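Local coordinates for sister chromatid cohesion protein (Chaetomium thermophilum, PDB 5T8V) that probably loads cohesin onto chromatin as a member of the SCC2/Nipped-B family, this chain being its helical-repeat C-terminal part, at residues 172-177 with 235-240; 185-190 with 242-247. One frame throughout, in Å; residues are numbered along the deposited sequence.

Contact 1: 172-177 with 235-240; sequences ELRNTS and ETANAE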
ATOM      1  N   GLU A 172      36.989 -24.583 -19.937  1.00 49.98           N
ATOM      2  CA  GLU A 172      35.650 -25.134 -20.109  1.00 53.30           C
ATOM      3  C   GLU A 172      35.601 -26.649 -19.965  1.00 54.08           C
ATOM      4  O   GLU A 172      34.515 -27.199 -19.752  1.00 56.77           O
ATOM      5  CB  GLU A 172      35.095 -24.744 -21.479  1.00 55.50           C
ATOM      6  CG  GLU A 172      34.967 -23.244 -21.692  1.00 57.91           C
ATOM      7  CD  GLU A 172      34.259 -22.895 -22.986  1.00 60.01           C
ATOM      8  OE1 GLU A 172      33.790 -23.823 -23.677  1.00 61.90           O
ATOM      9  OE2 GLU A 172      34.170 -21.691 -23.311  1.00 59.96           O
ATOM     10  N   LEU A 173      36.737 -27.334 -20.072  1.00 39.65           N
ATOM     11  CA  LEU A 173      36.738 -28.792 -20.069  1.00 40.66           C
ATOM     12  C   LEU A 173      36.290 -29.328 -18.716  1.00 42.85           C
ATOM     13  O   LEU A 173      36.801 -28.914 -17.671  1.00 42.39           O
ATOM     14  CB  LEU A 173      38.129 -29.323 -20.406  1.00 38.42           C
ATOM     15  CG  LEU A 173      38.188 -30.829 -20.664  1.00 39.30           C
ATOM     16  CD1 LEU A 173      37.578 -31.157 -22.017  1.00 39.88           C
ATOM     17  CD2 LEU A 173      39.619 -31.335 -20.575  1.00 38.90           C
ATOM     18  N   ARG A 174      35.346 -30.264 -18.741  1.00 43.30           N
ATOM     19  CA  ARG A 174      34.810 -30.883 -17.540  1.00 45.32           C
ATOM     20  C   ARG A 174      35.042 -32.387 -17.582  1.00 48.00           C
ATOM     21  O   ARG A 174      35.517 -32.944 -18.576  1.00 47.34           O
ATOM     22  CB  ARG A 174      33.315 -30.579 -17.388  1.00 46.74           C
ATOM     23  CG  ARG A 174      32.999 -29.101 -17.244  1.00 46.25           C
ATOM     24  CD  ARG A 174      33.538 -28.534 -15.936  1.00 45.64           C
ATOM     25  NE  ARG A 174      33.281 -27.100 -15.817  1.00 44.73           N
ATOM     26  CZ  ARG A 174      34.084 -26.147 -16.281  1.00 41.84           C
ATOM     27  NH1 ARG A 174      35.213 -26.459 -16.904  1.00 39.07           N
ATOM     28  NH2 ARG A 174      33.755 -24.871 -16.123  1.00 41.93           N
ATOM     29  N   ASN A 175      34.696 -33.044 -16.478  1.00 50.58           N
ATOM     30  CA  ASN A 175      34.916 -34.481 -16.328  1.00 53.45           C
ATOM     31  C   ASN A 175      33.642 -35.235 -16.704  1.00 58.24           C
ATOM     32  O   ASN A 175      32.989 -35.885 -15.886  1.00 60.42           O
ATOM     33  CB  ASN A 175      35.362 -34.795 -14.902  1.00 53.68           C
ATOM     34  CG  ASN A 175      36.047 -36.139 -14.790  1.00 53.94           C
ATOM     35  OD1 ASN A 175      35.715 -37.081 -15.509  1.00 55.07           O
ATOM     36  ND2 ASN A 175      37.016 -36.232 -13.887  1.00 53.00           N
ATOM     37  N   THR A 176      33.297 -35.130 -17.984  1.00 62.92           N
ATOM     38  CA  THR A 176      32.121 -35.780 -18.542  1.00 66.84           C
ATOM     39  C   THR A 176      32.519 -37.094 -19.202  1.00 69.87           C
ATOM     40  O   THR A 176      33.643 -37.252 -19.686  1.00 68.51           O
ATOM     41  CB  THR A 176      31.433 -34.873 -19.567  1.00 66.47           C
ATOM     42  OG1 THR A 176      31.228 -33.576 -18.994  1.00 65.25           O
ATOM     43  CG2 THR A 176      30.084 -35.448 -19.991  1.00 69.65           C
ATOM     44  N   SER A 177      31.579 -38.043 -19.217  1.00 83.29           N
ATOM     45  CA  SER A 177      31.837 -39.330 -19.854  1.00 86.23           C
ATOM     46  C   SER A 177      32.273 -39.160 -21.304  1.00 87.90           C
ATOM     47  O   SER A 177      32.978 -40.020 -21.844  1.00 88.86           O
ATOM     48  CB  SER A 177      30.589 -40.210 -19.777  1.00 88.93           C
ATOM     49  OG  SER A 177      30.798 -41.449 -20.433  1.00 90.22           O
ATOM     50  N   GLU A 235      34.993 -19.463 -18.782  1.00 50.88           N
ATOM     51  CA  GLU A 235      34.147 -20.281 -17.913  1.00 55.16           C
ATOM     52  C   GLU A 235      35.024 -21.063 -16.942  1.00 56.24           C
ATOM     53  O   GLU A 235      35.302 -22.250 -17.115  1.00 56.89           O
ATOM     54  CB  GLU A 235      33.258 -21.207 -18.733  1.00 59.66           C
ATOM     55  CG  GLU A 235      31.861 -20.666 -18.951  1.00 62.55           C
ATOM     56  CD  GLU A 235      30.854 -21.762 -19.240  1.00 67.60           C
ATOM     57  OE1 GLU A 235      31.126 -22.607 -20.120  1.00 70.38           O
ATOM     58  OE2 GLU A 235      29.798 -21.785 -18.573  1.00 69.30           O
ATOM     59  N   THR A 236      35.460 -20.371 -15.896  1.00 59.55           N
ATOM     60  CA  THR A 236      36.071 -21.039 -14.759  1.00 63.30           C
ATOM     61  C   THR A 236      35.096 -22.054 -14.174  1.00 68.48           C
ATOM     62  O   THR A 236      33.876 -21.875 -14.220  1.00 70.59           O
ATOM     63  CB  THR A 236      36.471 -20.009 -13.701  1.00 62.05           C
ATOM     64  OG1 THR A 236      37.466 -19.130 -14.240  1.00 61.15           O
ATOM     65  CG2 THR A 236      37.024 -20.684 -12.457  1.00 63.49           C
ATOM     66  N   ALA A 237      35.644 -23.135 -13.628  1.00 51.99           N
ATOM     67  CA  ALA A 237      34.815 -24.171 -13.037  1.00 55.26           C
ATOM     68  C   ALA A 237      34.279 -23.723 -11.680  1.00 56.16           C
ATOM     69  O   ALA A 237      34.815 -22.820 -11.031  1.00 55.63           O
ATOM     70  CB  ALA A 237      35.608 -25.467 -12.884  1.00 56.09           C
ATOM     71  N   ASN A 238      33.200 -24.378 -11.252  1.00 84.68           N
ATOM     72  CA  ASN A 238      32.565 -24.057  -9.980  1.00 86.72           C
ATOM     73  C   ASN A 238      33.546 -24.249  -8.830  1.00 85.81           C
ATOM     74  O   ASN A 238      34.038 -23.272  -8.258  1.00 82.96           O
ATOM     75  CB  ASN A 238      31.317 -24.920  -9.773  1.00 92.45           C
ATOM     76  CG  ASN A 238      30.376 -24.880 -10.961  1.00 93.39           C
ATOM     77  OD1 ASN A 238      30.507 -24.033 -11.846  1.00 91.52           O
ATOM     78  ND2 ASN A 238      29.416 -25.798 -10.986  1.00 95.90           N
ATOM     79  N   ALA A 239      33.833 -25.501  -8.488  1.00 74.55           N
ATOM     80  CA  ALA A 239      34.784 -25.840  -7.442  1.00 74.37           C
ATOM     81  C   ALA A 239      36.034 -26.447  -8.062  1.00 72.62           C
ATOM     82  O   ALA A 239      36.042 -26.857  -9.226  1.00 71.87           O
ATOM     83  CB  ALA A 239      34.170 -26.819  -6.436  1.00 77.75           C
ATOM     84  N   GLU A 240      37.102 -26.504  -7.267  1.00 76.62           N
ATOM     85  CA  GLU A 240      38.383 -27.020  -7.742  1.00 75.79           C
ATOM     86  C   GLU A 240      38.387 -28.555  -7.716  1.00 78.40           C
ATOM     87  O   GLU A 240      39.191 -29.200  -7.039  1.00 80.24           O
ATOM     88  CB  GLU A 240      39.517 -26.427  -6.909  1.00 74.57           C
ATOM     89  CG  GLU A 240      39.855 -24.981  -7.288  1.00 71.62           C
ATOM     90  CD  GLU A 240      41.056 -24.433  -6.538  1.00 70.60           C
ATOM     91  OE1 GLU A 240      41.411 -24.996  -5.483  1.00 71.98           O
ATOM     92  OE2 GLU A 240      41.646 -23.437  -7.009  1.00 68.69           O
TER
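Arg174 reaches across to the loop 235-240 with its guanidinium group. Arg174 NH2 donates a nearly straight hydrogen bond to Glu235 O, 3.2 Å long with an N-H...O angle of 167°. The oxygen lies at the guanidinium edge, in its plane, while the nitrogen stands above the carbonyl plane of Glu235. Arg174 NH1 turns back to its own chain, bonding Leu173 O at 3.0 Å and also Ala171 O in the helix just before. Ala237 covers one face of the guanidinium, with CB over the centre and 3.8 Å from Arg174 CZ. The arginine chain bends at the CB-CG bond (chi2 -67°), and this folds the group back beside the carbonyls of its own turn. Bonds at two nitrogens hold the plane in place. With an alanine here, Glu235 O would probably lose this donor and the methyl of Ala237 its cover. Beside the arginine, Glu172 CG rests on Glu235 CB at 4.0 Å. The carboxylates probably repel mildly, with Glu172 OE2 and Glu235 OE1 4.5 Å apart; a long, weak ion pair of Glu235 with Lys290 may ease this. The arrangement is a loop-to-loop contact in a HEAT-repeat protein, joining the turn after helix 149-172 to the linker after helix 218-232.

Contact 2: 185-190 with 242-247; sequences ALSSCK and DSVIET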
ATOM      1  N   ALA A 185      43.735 -37.065 -18.650  1.00 35.01           N
ATOM      2  CA  ALA A 185      45.038 -36.987 -19.304  1.00 33.82           C
ATOM      3  C   ALA A 185      45.726 -35.657 -19.010  1.00 31.65           C
ATOM      4  O   ALA A 185      46.878 -35.629 -18.564  1.00 31.19           O
ATOM      5  CB  ALA A 185      44.871 -37.192 -20.808  1.00 33.88           C
ATOM      6  N   LEU A 186      45.035 -34.539 -19.261  1.00 41.64           N
ATOM      7  CA  LEU A 186      45.623 -33.229 -18.981  1.00 39.55           C
ATOM      8  C   LEU A 186      45.858 -33.039 -17.486  1.00 40.59           C
ATOM      9  O   LEU A 186      46.889 -32.487 -17.065  1.00 40.04           O
ATOM     10  CB  LEU A 186      44.709 -32.130 -19.526  1.00 38.48           C
ATOM     11  CG  LEU A 186      44.580 -32.065 -21.050  1.00 37.27           C
ATOM     12  CD1 LEU A 186      43.317 -31.321 -21.453  1.00 37.03           C
ATOM     13  CD2 LEU A 186      45.804 -31.401 -21.655  1.00 34.60           C
ATOM     14  N   SER A 187      44.906 -33.492 -16.667  1.00 38.28           N
ATOM     15  CA  SER A 187      45.085 -33.454 -15.222  1.00 39.48           C
ATOM     16  C   SER A 187      46.344 -34.198 -14.801  1.00 39.97           C
ATOM     17  O   SER A 187      46.928 -33.887 -13.757  1.00 40.08           O
ATOM     18  CB  SER A 187      43.858 -34.051 -14.529  1.00 43.06           C
ATOM     19  OG  SER A 187      42.684 -33.324 -14.845  1.00 43.79           O
ATOM     20  N   SER A 188      46.776 -35.181 -15.592  1.00 50.47           N
ATOM     21  CA  SER A 188      47.994 -35.918 -15.278  1.00 50.83           C
ATOM     22  C   SER A 188      49.269 -35.137 -15.590  1.00 47.81           C
ATOM     23  O   SER A 188      50.343 -35.545 -15.136  1.00 49.65           O
ATOM     24  CB  SER A 188      48.005 -37.246 -16.037  1.00 53.82           C
ATOM     25  OG  SER A 188      49.067 -38.075 -15.598  1.00 57.76           O
ATOM     26  N   CYS A 189      49.185 -34.033 -16.346  1.00 36.53           N
ATOM     27  CA  CYS A 189      50.348 -33.210 -16.669  1.00 33.76           C
ATOM     28  C   CYS A 189      50.083 -31.727 -16.394  1.00 32.45           C
ATOM     29  O   CYS A 189      50.642 -30.839 -17.065  1.00 31.83           O
ATOM     30  CB  CYS A 189      50.781 -33.429 -18.118  1.00 31.44           C
ATOM     31  SG  CYS A 189      49.486 -33.158 -19.339  1.00 30.37           S
ATOM     32  N   LYS A 190      49.215 -31.447 -15.419  1.00 35.12           N
ATOM     33  CA  LYS A 190      49.141 -30.129 -14.795  1.00 34.25           C
ATOM     34  C   LYS A 190      50.472 -29.384 -14.823  1.00 32.89           C
ATOM     35  O   LYS A 190      50.563 -28.280 -15.368  1.00 32.09           O
ATOM     36  CB  LYS A 190      48.705 -30.244 -13.331  1.00 36.87           C
ATOM     37  CG  LYS A 190      47.306 -30.750 -13.093  1.00 38.95           C
ATOM     38  CD  LYS A 190      47.041 -30.861 -11.600  1.00 41.30           C
ATOM     39  CE  LYS A 190      45.623 -31.322 -11.311  1.00 44.06           C
ATOM     40  NZ  LYS A 190      45.350 -32.670 -11.877  1.00 45.42           N
ATOM     41  N   ASP A 242      36.471 -30.187 -10.783  1.00 59.66           N
ATOM     42  CA  ASP A 242      36.191 -30.461 -12.189  1.00 59.76           C
ATOM     43  C   ASP A 242      36.923 -29.487 -13.111  1.00 53.17           C
ATOM     44  O   ASP A 242      36.457 -29.193 -14.214  1.00 51.32           O
ATOM     45  CB  ASP A 242      34.687 -30.438 -12.461  1.00 64.56           C
ATOM     46  CG  ASP A 242      33.971 -29.338 -11.714  1.00 66.11           C
ATOM     47  OD1 ASP A 242      34.607 -28.313 -11.406  1.00 65.10           O
ATOM     48  OD2 ASP A 242      32.764 -29.509 -11.436  1.00 67.52           O
ATOM     49  N   SER A 243      38.088 -29.010 -12.680  1.00 64.02           N
ATOM     50  CA  SER A 243      38.943 -28.149 -13.485  1.00 60.61           C
ATOM     51  C   SER A 243      40.306 -28.804 -13.639  1.00 58.67           C
ATOM     52  O   SER A 243      40.850 -29.354 -12.678  1.00 58.90           O
ATOM     53  CB  SER A 243      39.100 -26.772 -12.844  1.00 59.28           C
ATOM     54  OG  SER A 243      39.673 -26.883 -11.552  1.00 60.70           O
ATOM     55  N   VAL A 244      40.856 -28.739 -14.853  1.00 52.13           N
ATOM     56  CA  VAL A 244      42.153 -29.358 -15.120  1.00 50.78           C
ATOM     57  C   VAL A 244      43.217 -28.771 -14.202  1.00 48.33           C
ATOM     58  O   VAL A 244      44.028 -29.499 -13.615  1.00 48.87           O
ATOM     59  CB  VAL A 244      42.531 -29.190 -16.603  1.00 50.86           C
ATOM     60  CG1 VAL A 244      43.902 -29.795 -16.881  1.00 51.76           C
ATOM     61  CG2 VAL A 244      41.480 -29.834 -17.496  1.00 53.16           C
ATOM     62  N   ILE A 245      43.237 -27.445 -14.071  1.00 36.45           N
ATOM     63  CA  ILE A 245      44.200 -26.748 -13.229  1.00 35.20           C
ATOM     64  C   ILE A 245      43.441 -25.859 -12.254  1.00 34.37           C
ATOM     65  O   ILE A 245      42.218 -25.725 -12.317  1.00 34.60           O
ATOM     66  CB  ILE A 245      45.209 -25.921 -14.054  1.00 33.52           C
ATOM     67  CG1 ILE A 245      44.483 -24.882 -14.913  1.00 32.13           C
ATOM     68  CG2 ILE A 245      46.051 -26.843 -14.925  1.00 34.52           C
ATOM     69  CD1 ILE A 245      45.408 -23.944 -15.665  1.00 30.58           C
ATOM     70  N   GLU A 246      44.191 -25.247 -11.340  1.00 55.95           N
ATOM     71  CA  GLU A 246      43.591 -24.375 -10.340  1.00 57.57           C
ATOM     72  C   GLU A 246      42.819 -23.245 -11.006  1.00 54.82           C
ATOM     73  O   GLU A 246      43.343 -22.536 -11.869  1.00 53.37           O
ATOM     74  CB  GLU A 246      44.671 -23.809  -9.418  1.00 60.32           C
ATOM     75  CG  GLU A 246      45.253 -24.832  -8.457  1.00 65.24           C
ATOM     76  CD  GLU A 246      46.348 -24.256  -7.580  1.00 67.01           C
ATOM     77  OE1 GLU A 246      46.739 -23.091  -7.803  1.00 67.32           O
ATOM     78  OE2 GLU A 246      46.818 -24.971  -6.668  1.00 68.81           O
ATOM     79  N   THR A 247      41.562 -23.083 -10.591  1.00 46.17           N
ATOM     80  CA  THR A 247      40.702 -22.049 -11.156  1.00 44.46           C
ATOM     81  C   THR A 247      41.320 -20.659 -11.041  1.00 43.66           C
ATOM     82  O   THR A 247      41.098 -19.803 -11.911  1.00 43.80           O
ATOM     83  CB  THR A 247      39.345 -22.087 -10.453  1.00 44.29           C
ATOM     84  OG1 THR A 247      39.541 -22.083  -9.035  1.00 44.52           O
ATOM     85  CG2 THR A 247      38.572 -23.343 -10.844  1.00 45.37           C
TER
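Val244 meets the end of helix 180-187. In the loop residue before it, Ser243 OG donates a hydrogen bond to Ile245 O at 2.9 Å, spanning two residues within the loop. Val244 then brings its CG1 methyl against Leu186, 3.6 Å from Leu186 CB. That methyl lies anti to the backbone N (chi1 178°). Val244 CG1 also comes within 3.8 Å of Ser187 N, over the last part of the helix. Ser187 OG stands 4.0 Å from Val244 CA, and its own hydrogen bond goes back to Phe183 O within the helix. This is helix-end packing in a largely helical HEAT-repeat protein: the loop leading to helix 247-267 fits against the bend between helices 180-187 and 190-213. Ile193 of the latter helix touches both Leu186 and Val244. The carbonyl of Val244 faces the Lys190 chain, with Lys190 CE 3.3 Å from Val244 O. A bend at the last torsion (chi4 61°) accompanies the return of Lys190 NZ to Ser187 O, a hydrogen bond of 2.7 Å. Next along the loop, Ile245 sets CG2 loosely beside Lys190 CG at 4.5 Å. The end of its side chain leads away, to Leu194 and Met197.

In the fold
Contacts 1 and 2 lie side by side, their centres about 10 Å apart, toward the N-terminal end of the chain. Both use the loop between helices 218-232 and 247-267. Its first half meets the turn after helix 149-172, and its second half meets the end of helix 180-187. Leu173, in the first segment of contact 1, touches Leu186 and Val244 of contact 2. Within the loop, Ala237 CB packs 3.4 Å from Asp242 OD1. Arg174 CD lies 3.5 Å from Asp242 O. Glu240 OE2 and Thr247 OG1, 3.2 Å apart, probably form a weak hydrogen bond. Contact 1 is nearer the surface; contact 2 is more buried.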